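Local coordinates for CMP/dCMP-type deaminase domain-containing protein (Aspergillus oryzae RIB40, PDB 7DRY), which probably catalyses a zinc-dependent deamination step in riboflavin biosynthesis, as a fungal Rib2-type member of the cytidine deaminase superfamily, at residues A[57-65]-A[101-112]; A[48-56]-A[64-72]. One frame throughout, in Å; residues are numbered along the deposited sequence. Where two conformers were deposited one is given.

How the contacts relate
Helix 62-73 serves both contacts: its N-terminal end brings His61 to the zinc ion in contact 1, where Cys102 and Cys112 join it, and the following turns lie on strand 46-52 in contact 2. The centres of the two contacts are about 12 Å apart, and they share Gln64 and Cys65. Along the chain their segments alternate in the order 48-56, 57-65, 64-72 and 101-112. The edge strand thus leads through a short loop into the helix, and the second metal-binding segment follows strand 91-97. The two contacts touch through Thr60, whose O probably accepts a hydrogen bond from Met54 N. One helix joins the metal centre to the sheet of this deaminase fold.

Contact 1 of 2, residues A[57-65]-A[101-112]; sequences AGNTHAEQC and PCGKRLSGNLPC. With ZN (zinc ion), chain B; SO4 (sulfate ion), chain C.
Arg105 lies flat on the imidazole of His61 beside the zinc ion, and its side chain can be followed through the whole contact. Arg105 CB rests against O3 of the bound sulfate, and Arg105 CD passes His61 CE1 at 3.7 Å. A bend about the CG–CD bond (chi3 60°) then lays the guanidinium over one face of the histidine ring, the two planes 18° apart, while Asn109 CB covers the opposite face. With both faces taken, the N-H groups bond around the edge. Arg105 NE reaches sulfate O3 at 2.9 Å. Arg105 NH1 gives a nearly straight bond of 2.8 Å to Asn59 O, and NH2 of Arg105 is 3.1 Å from Gln64 OE1. That amide oxygen also accepts from His61 N, which comes from the other face of its plane, so one glutamine positions both stacked partners.

The histidine uses both ring nitrogens. His61 ND1 binds zinc at 2.0 Å, leaving His61 NE2 to donate to sulfate O1 over 2.7 Å. Cys102 SG, Cys112 SG and a water complete the metal shell, and Cys102 SG also accepts a bond from Cys112 N. The sulfate, probably from the crystallisation liquor, is further held by Asn59 ND2, Leu106 N and Ser107, consistent with an anion pocket next to the metal. Across the zinc site, Glu63 OE2 lies 3.2 Å from Pro101 CA.

The His-Ala-Glu and Pro-Cys...Cys elements are the zinc-binding motifs characteristic of the cytidine deaminase superfamily. His61 stands at the N-cap position of helix 62-73 and Pro111 at that of helix 112-117, so the N-termini of two helices meet at the metal. Glu63 also packs on Met95 and Val97 of strand 91-97, while Pro101 touches helices 112-117 and 145-152.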
ATOM      1  N   ALA A  57      -9.929  13.465  -1.354  1.00 12.69           N
ATOM      2  CA  ALA A  57     -10.755  13.811  -2.506  1.00 13.30           C
ATOM      3  C   ALA A  57     -10.113  13.387  -3.818  1.00 14.73           C
ATOM      4  O   ALA A  57      -8.890  13.430  -3.976  1.00 19.42           O
ATOM      5  CB  ALA A  57     -10.986  15.323  -2.534  1.00 17.76           C
ATOM      6  N   GLY A  58     -10.947  12.967  -4.756  1.00 16.87           N
ATOM      7  CA  GLY A  58     -10.469  12.567  -6.066  1.00 19.35           C
ATOM      8  C   GLY A  58     -10.074  11.105  -6.122  1.00 17.18           C
ATOM      9  O   GLY A  58     -10.340  10.307  -5.218  1.00 15.56           O
ATOM     10  N   ASN A  59      -9.403  10.752  -7.219  1.00 17.83           N
ATOM     11  CA  ASN A  59      -9.081   9.358  -7.521  1.00 16.16           C
ATOM     12  C   ASN A  59      -7.754   9.021  -6.854  1.00 15.28           C
ATOM     13  O   ASN A  59      -6.690   9.023  -7.476  1.00 17.46           O
ATOM     14  CB  ASN A  59      -9.027   9.158  -9.035  1.00 17.46           C
ATOM     15  CG  ASN A  59      -8.792   7.713  -9.437  1.00 20.51           C
ATOM     16  OD1 ASN A  59      -8.781   6.802  -8.609  1.00 21.58           O
ATOM     17  ND2 ASN A  59      -8.616   7.496 -10.734  1.00 19.61           N
ATOM     18  N   THR A  60      -7.821   8.741  -5.557  1.00 12.88           N
ATOM     19  CA  THR A  60      -6.631   8.508  -4.751  1.00 11.77           C
ATOM     20  C   THR A  60      -6.548   7.050  -4.312  1.00 12.63           C
ATOM     21  O   THR A  60      -7.559   6.435  -3.947  1.00 13.43           O
ATOM     22  CB  THR A  60      -6.603   9.423  -3.516  1.00 11.37           C
ATOM     23  OG1 THR A  60      -7.799   9.227  -2.739  1.00 12.86           O
ATOM     24  CG2 THR A  60      -6.492  10.881  -3.934  1.00 13.85           C
ATOM     25  N   HIS A  61      -5.337   6.502  -4.339  1.00 11.24           N
ATOM     26  CA  HIS A  61      -5.084   5.139  -3.897  1.00 12.73           C
ATOM     27  C   HIS A  61      -4.717   5.106  -2.415  1.00 11.47           C
ATOM     28  O   HIS A  61      -4.428   6.128  -1.796  1.00 10.74           O
ATOM     29  CB  HIS A  61      -3.966   4.525  -4.730  1.00 11.50           C
ATOM     30  CG  HIS A  61      -4.393   4.134  -6.108  1.00 12.58           C
ATOM     31  ND1 HIS A  61      -3.626   3.327  -6.921  1.00 14.42           N
ATOM     32  CD2 HIS A  61      -5.495   4.456  -6.829  1.00 13.54           C
ATOM     33  CE1 HIS A  61      -4.248   3.149  -8.073  1.00 16.72           C
ATOM     34  NE2 HIS A  61      -5.381   3.832  -8.047  1.00 18.00           N
ATOM     35  N   ALA A  62      -4.714   3.899  -1.840  1.00 10.37           N
ATOM     36  CA  ALA A  62      -4.465   3.760  -0.403  1.00  9.62           C
ATOM     37  C   ALA A  62      -3.063   4.223  -0.024  1.00  9.22           C
ATOM     38  O   ALA A  62      -2.884   4.950   0.968  1.00  9.66           O
ATOM     39  CB  ALA A  62      -4.647   2.304   0.012  1.00  9.97           C
ATOM     40  N   GLU A  63      -2.047   3.763  -0.767  1.00  9.93           N
ATOM     41  CA  GLU A  63      -0.672   4.126  -0.427  1.00 10.36           C
ATOM     42  C   GLU A  63      -0.460   5.614  -0.616  1.00  9.33           C
ATOM     43  O   GLU A  63       0.258   6.257   0.166  1.00 10.12           O
ATOM     44  CB  GLU A  63       0.306   3.344  -1.312  1.00 10.78           C
ATOM     45  CG  GLU A  63       0.099   1.824  -1.313  1.00 14.88           C
ATOM     46  CD  GLU A  63      -0.800   1.333  -2.448  1.00 13.83           C
ATOM     47  OE1 GLU A  63      -1.998   1.660  -2.483  1.00 12.97           O
ATOM     48  OE2 GLU A  63      -0.306   0.602  -3.319  1.00 20.11           O
ATOM     49  N   GLN A  64      -1.072   6.164  -1.667  1.00 10.83           N
ATOM     50  CA  GLN A  64      -1.069   7.602  -1.905  1.00  9.91           C
ATOM     51  C   GLN A  64      -1.651   8.351  -0.713  1.00  9.45           C
ATOM     52  O   GLN A  64      -1.045   9.300  -0.201  1.00 11.42           O
ATOM     53  CB  GLN A  64      -1.892   7.873  -3.168  1.00 11.95           C
ATOM     54  CG  GLN A  64      -2.068   9.325  -3.569  1.00 14.80           C
ATOM     55  CD  GLN A  64      -2.867   9.457  -4.857  1.00 13.38           C
ATOM     56  OE1 GLN A  64      -3.470   8.493  -5.335  1.00 14.53           O
ATOM     57  NE2 GLN A  64      -2.863  10.652  -5.429  1.00 18.93           N
ATOM     58  N   CYS A  65      -2.826   7.929  -0.246  1.00 10.56           N
ATOM     59  CA  CYS A  65      -3.452   8.605   0.887  1.00  9.35           C
ATOM     60  C   CYS A  65      -2.627   8.435   2.156  1.00 10.02           C
ATOM     61  O   CYS A  65      -2.528   9.362   2.968  1.00 10.07           O
ATOM     62  CB  CYS A  65      -4.851   8.038   1.089  1.00 10.15           C
ATOM     63  SG  CYS A  65      -5.995   8.671  -0.185  1.00 10.48           S
ATOM     64  N   PRO A 101       1.189  -2.830  -4.763  1.00 12.81           N
ATOM     65  CA  PRO A 101       1.217  -1.431  -5.224  1.00 12.46           C
ATOM     66  C   PRO A 101       1.307  -1.330  -6.740  1.00 12.92           C
ATOM     67  O   PRO A 101       2.060  -2.061  -7.390  1.00 14.52           O
ATOM     68  CB  PRO A 101       2.472  -0.854  -4.552  1.00 16.03           C
ATOM     69  CG  PRO A 101       3.243  -2.038  -4.052  1.00 25.90           C
ATOM     70  CD  PRO A 101       2.256  -3.123  -3.792  1.00 15.78           C
ATOM     71  N   CYS A 102       0.539  -0.405  -7.300  1.00 13.00           N
ATOM     72  CA  CYS A 102       0.464  -0.295  -8.747  1.00 14.41           C
ATOM     73  C   CYS A 102       1.724   0.340  -9.330  1.00 16.33           C
ATOM     74  O   CYS A 102       2.367   1.204  -8.717  1.00 16.26           O
ATOM     75  CB  CYS A 102      -0.776   0.490  -9.186  1.00 15.75           C
ATOM     76  SG  CYS A 102      -0.860   2.250  -8.656  1.00 14.49           S
ATOM     77  N   GLY A 103       2.067  -0.106 -10.533  1.00 16.22           N
ATOM     78  CA  GLY A 103       3.174   0.477 -11.263  1.00 19.31           C
ATOM     79  C   GLY A 103       2.723   1.222 -12.499  1.00 19.22           C
ATOM     80  O   GLY A 103       3.532   1.840 -13.199  1.00 21.68           O
ATOM     81  N   LYS A 104       1.421   1.158 -12.771  1.00 19.90           N
ATOM     82  CA  LYS A 104       0.785   1.820 -13.896  1.00 22.97           C
ATOM     83  C   LYS A 104      -0.640   2.135 -13.469  1.00 21.03           C
ATOM     84  O   LYS A 104      -1.254   1.357 -12.734  1.00 21.35           O
ATOM     85  CB  LYS A 104       0.771   0.904 -15.127  1.00 27.45           C
ATOM     86  CG  LYS A 104       0.221   1.550 -16.382  1.00 42.99           C
ATOM     87  CD  LYS A 104       0.838   0.944 -17.636  1.00 53.60           C
ATOM     88  CE  LYS A 104      -0.008   1.236 -18.865  1.00 59.71           C
ATOM     89  NZ  LYS A 104      -0.904   0.096 -19.200  1.00 59.34           N
ATOM     90  N   ARG A 105      -1.155   3.280 -13.908  1.00 21.85           N
ATOM     91  CA  ARG A 105      -2.521   3.677 -13.595  1.00 21.54           C
ATOM     92  C   ARG A 105      -3.240   4.083 -14.870  1.00 25.43           C
ATOM     93  O   ARG A 105      -2.619   4.555 -15.825  1.00 29.02           O
ATOM     94  CB  ARG A 105      -2.559   4.823 -12.568  1.00 24.51           C
ATOM     95  CG  ARG A 105      -2.154   4.380 -11.179  1.00 22.18           C
ATOM     96  CD  ARG A 105      -2.296   5.494 -10.141  1.00 22.17           C
ATOM     97  NE  ARG A 105      -3.675   5.963 -10.040  1.00 21.78           N
ATOM     98  CZ  ARG A 105      -4.124   6.769  -9.086  1.00 18.02           C
ATOM     99  NH1 ARG A 105      -5.400   7.143  -9.092  1.00 21.85           N
ATOM    100  NH2 ARG A 105      -3.307   7.208  -8.136  1.00 16.51           N
ATOM    101  N   LEU A 106      -4.562   3.884 -14.878  1.00 26.15           N
ATOM    102  CA  LEU A 106      -5.359   4.276 -16.037  1.00 28.28           C
ATOM    103  C   LEU A 106      -5.457   5.788 -16.148  1.00 27.36           C
ATOM    104  O   LEU A 106      -5.427   6.342 -17.253  1.00 32.37           O
ATOM    105  CB  LEU A 106      -6.750   3.653 -15.955  1.00 30.55           C
ATOM    106  CG  LEU A 106      -6.774   2.193 -16.394  1.00 34.22           C
ATOM    107  CD1 LEU A 106      -8.139   1.572 -16.170  1.00 35.05           C
ATOM    108  CD2 LEU A 106      -6.375   2.115 -17.847  1.00 41.10           C
ATOM    109  N   SER A 107      -5.590   6.469 -15.017  1.00 29.84           N
ATOM    110  CA  SER A 107      -5.520   7.917 -14.987  1.00 31.79           C
ATOM    111  C   SER A 107      -4.076   8.366 -15.196  1.00 32.26           C
ATOM    112  O   SER A 107      -3.147   7.557 -15.291  1.00 34.83           O
ATOM    113  CB  SER A 107      -6.086   8.429 -13.666  1.00 30.58           C
ATOM    114  OG  SER A 107      -5.233   8.080 -12.588  1.00 29.21           O
ATOM    115  N   GLY A 108      -3.882   9.676 -15.275  1.00 37.26           N
ATOM    116  CA  GLY A 108      -2.544  10.202 -15.404  1.00 33.16           C
ATOM    117  C   GLY A 108      -1.790  10.338 -14.105  1.00 30.56           C
ATOM    118  O   GLY A 108      -0.697  10.909 -14.084  1.00 32.04           O
ATOM    119  N   ASN A 109      -2.342   9.820 -13.013  1.00 25.01           N
ATOM    120  CA  ASN A 109      -1.727  10.009 -11.709  1.00 24.32           C
ATOM    121  C   ASN A 109      -0.516   9.099 -11.541  1.00 21.00           C
ATOM    122  O   ASN A 109      -0.472   7.980 -12.060  1.00 24.64           O
ATOM    123  CB  ASN A 109      -2.742   9.741 -10.600  1.00 27.41           C
ATOM    124  CG  ASN A 109      -3.880  10.737 -10.611  1.00 31.59           C
ATOM    125  OD1 ASN A 109      -3.700  11.906 -10.266  1.00 37.11           O
ATOM    126  ND2 ASN A 109      -5.062  10.283 -11.009  1.00 26.77           N
ATOM    127  N   LEU A 110       0.473   9.600 -10.810  1.00 20.06           N
ATOM    128  CA  LEU A 110       1.696   8.841 -10.584  1.00 22.42           C
ATOM    129  C   LEU A 110       1.352   7.533  -9.878  1.00 20.87           C
ATOM    130  O   LEU A 110       0.607   7.550  -8.888  1.00 18.37           O
ATOM    131  CB  LEU A 110       2.645   9.647  -9.703  1.00 21.65           C
ATOM    132  CG  LEU A 110       4.039   9.035  -9.542  1.00 20.88           C
ATOM    133  CD1 LEU A 110       4.782   9.033 -10.874  1.00 22.99           C
ATOM    134  CD2 LEU A 110       4.845   9.770  -8.478  1.00 23.58           C
ATOM    135  N   PRO A 111       1.845   6.391 -10.353  1.00 17.07           N
ATOM    136  CA  PRO A 111       1.513   5.128  -9.688  1.00 15.91           C
ATOM    137  C   PRO A 111       2.149   5.031  -8.305  1.00 15.33           C
ATOM    138  O   PRO A 111       3.041   5.789  -7.922  1.00 15.49           O
ATOM    139  CB  PRO A 111       2.039   4.056 -10.644  1.00 16.93           C
ATOM    140  CG  PRO A 111       2.112   4.751 -11.977  1.00 20.15           C
ATOM    141  CD  PRO A 111       2.520   6.162 -11.642  1.00 18.55           C
ATOM    142  N   CYS A 112       1.670   4.052  -7.547  1.00 13.58           N
ATOM    143  CA  CYS A 112       1.999   3.991  -6.129  1.00 13.25           C
ATOM    144  C   CYS A 112       3.440   3.545  -5.917  1.00 13.49           C
ATOM    145  O   CYS A 112       4.105   4.013  -4.990  1.00 13.43           O
ATOM    146  CB  CYS A 112       1.037   3.014  -5.460  1.00 14.80           C
ATOM    147  SG  CYS A 112      -0.580   3.748  -5.156  1.00 13.31           S
TER
HETATM  148 ZN    ZN B 300      -1.790   2.468  -6.653  1.00 14.13          ZN
HETATM  149  S   SO4 C 301      -6.695   4.416 -11.825  1.00 19.78           S
HETATM  150  O1  SO4 C 301      -6.704   3.997 -10.416  1.00 22.19           O
HETATM  151  O2  SO4 C 301      -8.057   4.799 -12.183  1.00 26.40           O
HETATM  152  O3  SO4 C 301      -5.818   5.561 -11.986  1.00 23.28           O
HETATM  153  O4  SO4 C 301      -6.222   3.268 -12.579  1.00 23.65           O
HETATM  154  O   HOH W   1      -2.645   0.161  -6.070  1.00 16.83           O

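Contact 2 of 2, residues A[48-56]-A[64-72]; sequences VSTGYTMEL and QCCLSNYAA
Asn69 reaches two acceptors through its single ND2. One bond, in the plane of the carbonyl, runs 2.9 Å from Asn69 ND2 to Thr50 O. The other, 3.1 Å from Asn69 ND2 to Glu55 OE1, meets the carboxylate from above its plane, the two flat groups standing 84° apart. Tyr52 N approaches that same oxygen from the opposite face, so the glutamate ties strand to helix. Earlier in the strand, Ser49 OG, anti to the backbone N (chi1 -167°), donates to Cys66 O at 2.8 Å. Leu56 N donates to Cys65 SG at 3.6 Å.

More weakly, Cys66 CA points its hydrogen at Thr50 O, 3.4 Å away. Gly51, lacking a side chain, lets strand and helix approach until Gly51 CA is 3.9 Å from Cys66 CA.

Apolar contact lies at both ends: Val48 CG1 is 3.6 Å from Tyr70 CE1, and beyond the strand Leu56, in one of two conformers, packs CG on Cys65 SG and CD1 on Ser68 CB.

Val48 and Ser49 form a classic beta bulge opposite Leu32. Helix 62-73 packs on this edge strand, segment 64-72 running at 132° to residues 48-52, as in the α/β core of the deaminase fold.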
ATOM      1  N   VAL A  48       3.247   4.705  11.758  1.00  9.96           N
ATOM      2  CA  VAL A  48       3.682   5.980  11.214  1.00  9.59           C
ATOM      3  C   VAL A  48       2.557   6.677  10.458  1.00  8.83           C
ATOM      4  O   VAL A  48       2.398   7.894  10.561  1.00  9.72           O
ATOM      5  CB  VAL A  48       4.926   5.768  10.321  1.00  9.69           C
ATOM      6  CG1 VAL A  48       5.360   7.086   9.656  1.00 12.15           C
ATOM      7  CG2 VAL A  48       6.065   5.184  11.137  1.00 12.55           C
ATOM      8  N   SER A  49       1.776   5.932   9.681  1.00  8.90           N
ATOM      9  CA  SER A  49       0.623   6.518   9.006  1.00  8.93           C
ATOM     10  C   SER A  49      -0.305   5.403   8.554  1.00  9.03           C
ATOM     11  O   SER A  49       0.053   4.225   8.571  1.00 10.23           O
ATOM     12  CB  SER A  49       1.061   7.375   7.820  1.00  9.00           C
ATOM     13  OG  SER A  49      -0.030   8.168   7.364  1.00  9.59           O
ATOM     14  N   THR A  50      -1.518   5.798   8.147  1.00  7.73           N
ATOM     15  CA  THR A  50      -2.487   4.882   7.549  1.00  8.89           C
ATOM     16  C   THR A  50      -3.185   5.603   6.405  1.00  8.68           C
ATOM     17  O   THR A  50      -3.187   6.832   6.344  1.00  9.90           O
ATOM     18  CB  THR A  50      -3.568   4.405   8.547  1.00  8.43           C
ATOM     19  OG1 THR A  50      -4.475   5.485   8.843  1.00  9.69           O
ATOM     20  CG2 THR A  50      -2.951   3.901   9.849  1.00  9.32           C
ATOM     21  N   GLY A  51      -3.800   4.830   5.508  1.00  8.14           N
ATOM     22  CA  GLY A  51      -4.632   5.430   4.472  1.00  8.27           C
ATOM     23  C   GLY A  51      -5.459   4.379   3.768  1.00  8.60           C
ATOM     24  O   GLY A  51      -5.238   3.174   3.909  1.00 10.66           O
ATOM     25  N   TYR A  52      -6.449   4.852   3.013  1.00  7.90           N
ATOM     26  CA  TYR A  52      -7.285   3.951   2.235  1.00  9.53           C
ATOM     27  C   TYR A  52      -7.757   4.640   0.960  1.00  9.88           C
ATOM     28  O   TYR A  52      -7.718   5.867   0.841  1.00 10.74           O
ATOM     29  CB  TYR A  52      -8.476   3.429   3.056  1.00  9.31           C
ATOM     30  CG  TYR A  52      -9.368   4.500   3.630  1.00  9.41           C
ATOM     31  CD1 TYR A  52      -9.131   5.039   4.888  1.00  9.76           C
ATOM     32  CD2 TYR A  52     -10.470   4.954   2.920  1.00  9.75           C
ATOM     33  CE1 TYR A  52      -9.969   6.016   5.406  1.00 10.19           C
ATOM     34  CE2 TYR A  52     -11.302   5.931   3.429  1.00 11.77           C
ATOM     35  CZ  TYR A  52     -11.038   6.457   4.679  1.00 12.07           C
ATOM     36  OH  TYR A  52     -11.878   7.425   5.200  1.00 17.43           O
ATOM     37  N   THR A  53      -8.201   3.827   0.002  1.00  9.50           N
ATOM     38  CA  THR A  53      -8.600   4.346  -1.301  1.00  9.51           C
ATOM     39  C   THR A  53      -9.679   5.414  -1.145  1.00 11.25           C
ATOM     40  O   THR A  53     -10.688   5.202  -0.470  1.00 11.36           O
ATOM     41  CB  THR A  53      -9.166   3.193  -2.126  1.00 12.11           C
ATOM     42  OG1 THR A  53      -8.155   2.194  -2.307  1.00 12.33           O
ATOM     43  CG2 THR A  53      -9.664   3.685  -3.488  1.00 12.98           C
ATOM     44  N   MET A  54      -9.474   6.561  -1.784  1.00 10.39           N
ATOM     45  CA  MET A  54     -10.463   7.633  -1.854  1.00 10.84           C
ATOM     46  C   MET A  54     -10.763   8.253  -0.500  1.00 11.51           C
ATOM     47  O   MET A  54     -11.783   8.928  -0.334  1.00 13.27           O
ATOM     48  CB  MET A  54     -11.733   7.227  -2.610  1.00 13.86           C
ATOM     49  CG  MET A  54     -11.457   7.103  -4.107  1.00 15.88           C
ATOM     50  SD  MET A  54     -12.847   6.448  -5.032  1.00 17.96           S
ATOM     51  CE  MET A  54     -12.249   6.629  -6.713  1.00 26.51           C
ATOM     52  N   GLU A  55      -9.874   8.045   0.471  1.00 10.82           N
ATOM     53  CA  GLU A  55      -9.942   8.798   1.715  1.00  9.86           C
ATOM     54  C   GLU A  55      -9.802  10.280   1.429  1.00 11.41           C
ATOM     55  O   GLU A  55     -10.536  11.104   1.981  1.00 11.35           O
ATOM     56  CB  GLU A  55      -8.814   8.319   2.627  1.00  9.91           C
ATOM     57  CG  GLU A  55      -8.747   8.982   4.002  1.00 11.15           C
ATOM     58  CD  GLU A  55      -7.587   8.448   4.821  1.00  9.78           C
ATOM     59  OE1 GLU A  55      -6.687   7.823   4.228  1.00 10.85           O
ATOM     60  OE2 GLU A  55      -7.589   8.647   6.052  1.00 11.91           O
ATOM     61  N   LEU A  56      -8.865  10.638   0.564  0.53 11.35           N
ATOM     62  CA  LEU A  56      -8.695  12.017   0.143  0.53  9.81           C
ATOM     63  C   LEU A  56      -9.430  12.239  -1.173  0.53 12.65           C
ATOM     64  O   LEU A  56      -9.545  11.330  -1.999  0.53 14.44           O
ATOM     65  CB  LEU A  56      -7.205  12.331  -0.008  0.53 12.00           C
ATOM     66  CG  LEU A  56      -6.450  11.968   1.277  0.53 10.85           C
ATOM     67  CD1 LEU A  56      -4.965  12.227   1.141  0.53 11.08           C
ATOM     68  CD2 LEU A  56      -7.031  12.717   2.488  0.53 11.21           C
ATOM     69  N   GLN A  64      -1.072   6.164  -1.667  1.00 10.83           N
ATOM     70  CA  GLN A  64      -1.069   7.602  -1.905  1.00  9.91           C
ATOM     71  C   GLN A  64      -1.651   8.351  -0.713  1.00  9.45           C
ATOM     72  O   GLN A  64      -1.045   9.300  -0.201  1.00 11.42           O
ATOM     73  CB  GLN A  64      -1.892   7.873  -3.168  1.00 11.95           C
ATOM     74  CG  GLN A  64      -2.068   9.325  -3.569  1.00 14.80           C
ATOM     75  CD  GLN A  64      -2.867   9.457  -4.857  1.00 13.38           C
ATOM     76  OE1 GLN A  64      -3.470   8.493  -5.335  1.00 14.53           O
ATOM     77  NE2 GLN A  64      -2.863  10.652  -5.429  1.00 18.93           N
ATOM     78  N   CYS A  65      -2.826   7.929  -0.246  1.00 10.56           N
ATOM     79  CA  CYS A  65      -3.452   8.605   0.887  1.00  9.35           C
ATOM     80  C   CYS A  65      -2.627   8.435   2.156  1.00 10.02           C
ATOM     81  O   CYS A  65      -2.528   9.362   2.968  1.00 10.07           O
ATOM     82  CB  CYS A  65      -4.851   8.038   1.089  1.00 10.15           C
ATOM     83  SG  CYS A  65      -5.995   8.671  -0.185  1.00 10.48           S
ATOM     84  N   CYS A  66      -2.046   7.254   2.359  1.00  8.59           N
ATOM     85  CA  CYS A  66      -1.215   7.023   3.537  1.00  8.86           C
ATOM     86  C   CYS A  66      -0.065   8.025   3.595  1.00  9.80           C
ATOM     87  O   CYS A  66       0.202   8.641   4.641  1.00  9.61           O
ATOM     88  CB  CYS A  66      -0.691   5.588   3.468  1.00 10.28           C
ATOM     89  SG  CYS A  66       0.331   5.072   4.866  1.00 11.19           S
ATOM     90  N   LEU A  67       0.621   8.211   2.467  1.00  9.50           N
ATOM     91  CA  LEU A  67       1.738   9.150   2.421  1.00  9.58           C
ATOM     92  C   LEU A  67       1.256  10.590   2.488  1.00  9.96           C
ATOM     93  O   LEU A  67       1.879  11.431   3.152  1.00 10.79           O
ATOM     94  CB  LEU A  67       2.549   8.917   1.143  1.00 10.23           C
ATOM     95  CG  LEU A  67       3.303   7.583   1.108  1.00  9.65           C
ATOM     96  CD1 LEU A  67       3.868   7.297  -0.278  1.00 13.37           C
ATOM     97  CD2 LEU A  67       4.408   7.548   2.141  1.00 14.31           C
ATOM     98  N   SER A  68       0.147  10.897   1.810  1.00  9.86           N
ATOM     99  CA  SER A  68      -0.344  12.268   1.801  1.00  9.70           C
ATOM    100  C   SER A  68      -0.865  12.683   3.171  1.00 10.76           C
ATOM    101  O   SER A  68      -0.733  13.853   3.553  1.00 11.52           O
ATOM    102  CB  SER A  68      -1.447  12.393   0.759  1.00 10.85           C
ATOM    103  OG  SER A  68      -0.903  12.335  -0.546  1.00 16.48           O
ATOM    104  N   ASN A  69      -1.466  11.755   3.922  1.00  8.78           N
ATOM    105  CA  ASN A  69      -1.890  12.072   5.281  1.00  8.76           C
ATOM    106  C   ASN A  69      -0.694  12.502   6.119  1.00 10.94           C
ATOM    107  O   ASN A  69      -0.752  13.502   6.848  1.00  9.97           O
ATOM    108  CB  ASN A  69      -2.536  10.843   5.918  1.00  8.96           C
ATOM    109  CG  ASN A  69      -3.920  10.557   5.386  1.00  9.44           C
ATOM    110  OD1 ASN A  69      -4.599  11.433   4.866  1.00 10.72           O
ATOM    111  ND2 ASN A  69      -4.354   9.316   5.544  1.00 10.12           N
ATOM    112  N   TYR A  70       0.414  11.756   6.017  1.00  7.95           N
ATOM    113  CA  TYR A  70       1.614  12.106   6.761  1.00  8.62           C
ATOM    114  C   TYR A  70       2.151  13.463   6.318  1.00 10.00           C
ATOM    115  O   TYR A  70       2.521  14.296   7.153  1.00  9.67           O
ATOM    116  CB  TYR A  70       2.667  11.012   6.587  1.00 10.03           C
ATOM    117  CG  TYR A  70       3.814  11.130   7.568  1.00  9.44           C
ATOM    118  CD1 TYR A  70       3.767  10.515   8.815  1.00 10.05           C
ATOM    119  CD2 TYR A  70       4.952  11.868   7.254  1.00 10.48           C
ATOM    120  CE1 TYR A  70       4.810  10.623   9.704  1.00 10.67           C
ATOM    121  CE2 TYR A  70       5.999  11.972   8.146  1.00 12.27           C
ATOM    122  CZ  TYR A  70       5.919  11.346   9.368  1.00 12.36           C
ATOM    123  OH  TYR A  70       6.970  11.462  10.261  1.00 16.10           O
ATOM    124  N   ALA A  71       2.185  13.704   5.004  1.00  8.60           N
ATOM    125  CA  ALA A  71       2.627  14.998   4.491  1.00  9.39           C
ATOM    126  C   ALA A  71       1.783  16.148   5.038  1.00  9.62           C
ATOM    127  O   ALA A  71       2.329  17.187   5.430  1.00 10.06           O
ATOM    128  CB  ALA A  71       2.598  14.986   2.960  1.00 10.52           C
ATOM    129  N   ALA A  72       0.453  15.982   5.070  1.00 10.27           N
ATOM    130  CA  ALA A  72      -0.406  17.051   5.572  1.00 10.15           C
ATOM    131  C   ALA A  72      -0.137  17.331   7.044  1.00  9.38           C
ATOM    132  O   ALA A  72      -0.071  18.492   7.464  1.00 10.58           O
ATOM    133  CB  ALA A  72      -1.879  16.687   5.362  1.00 10.00           C
TER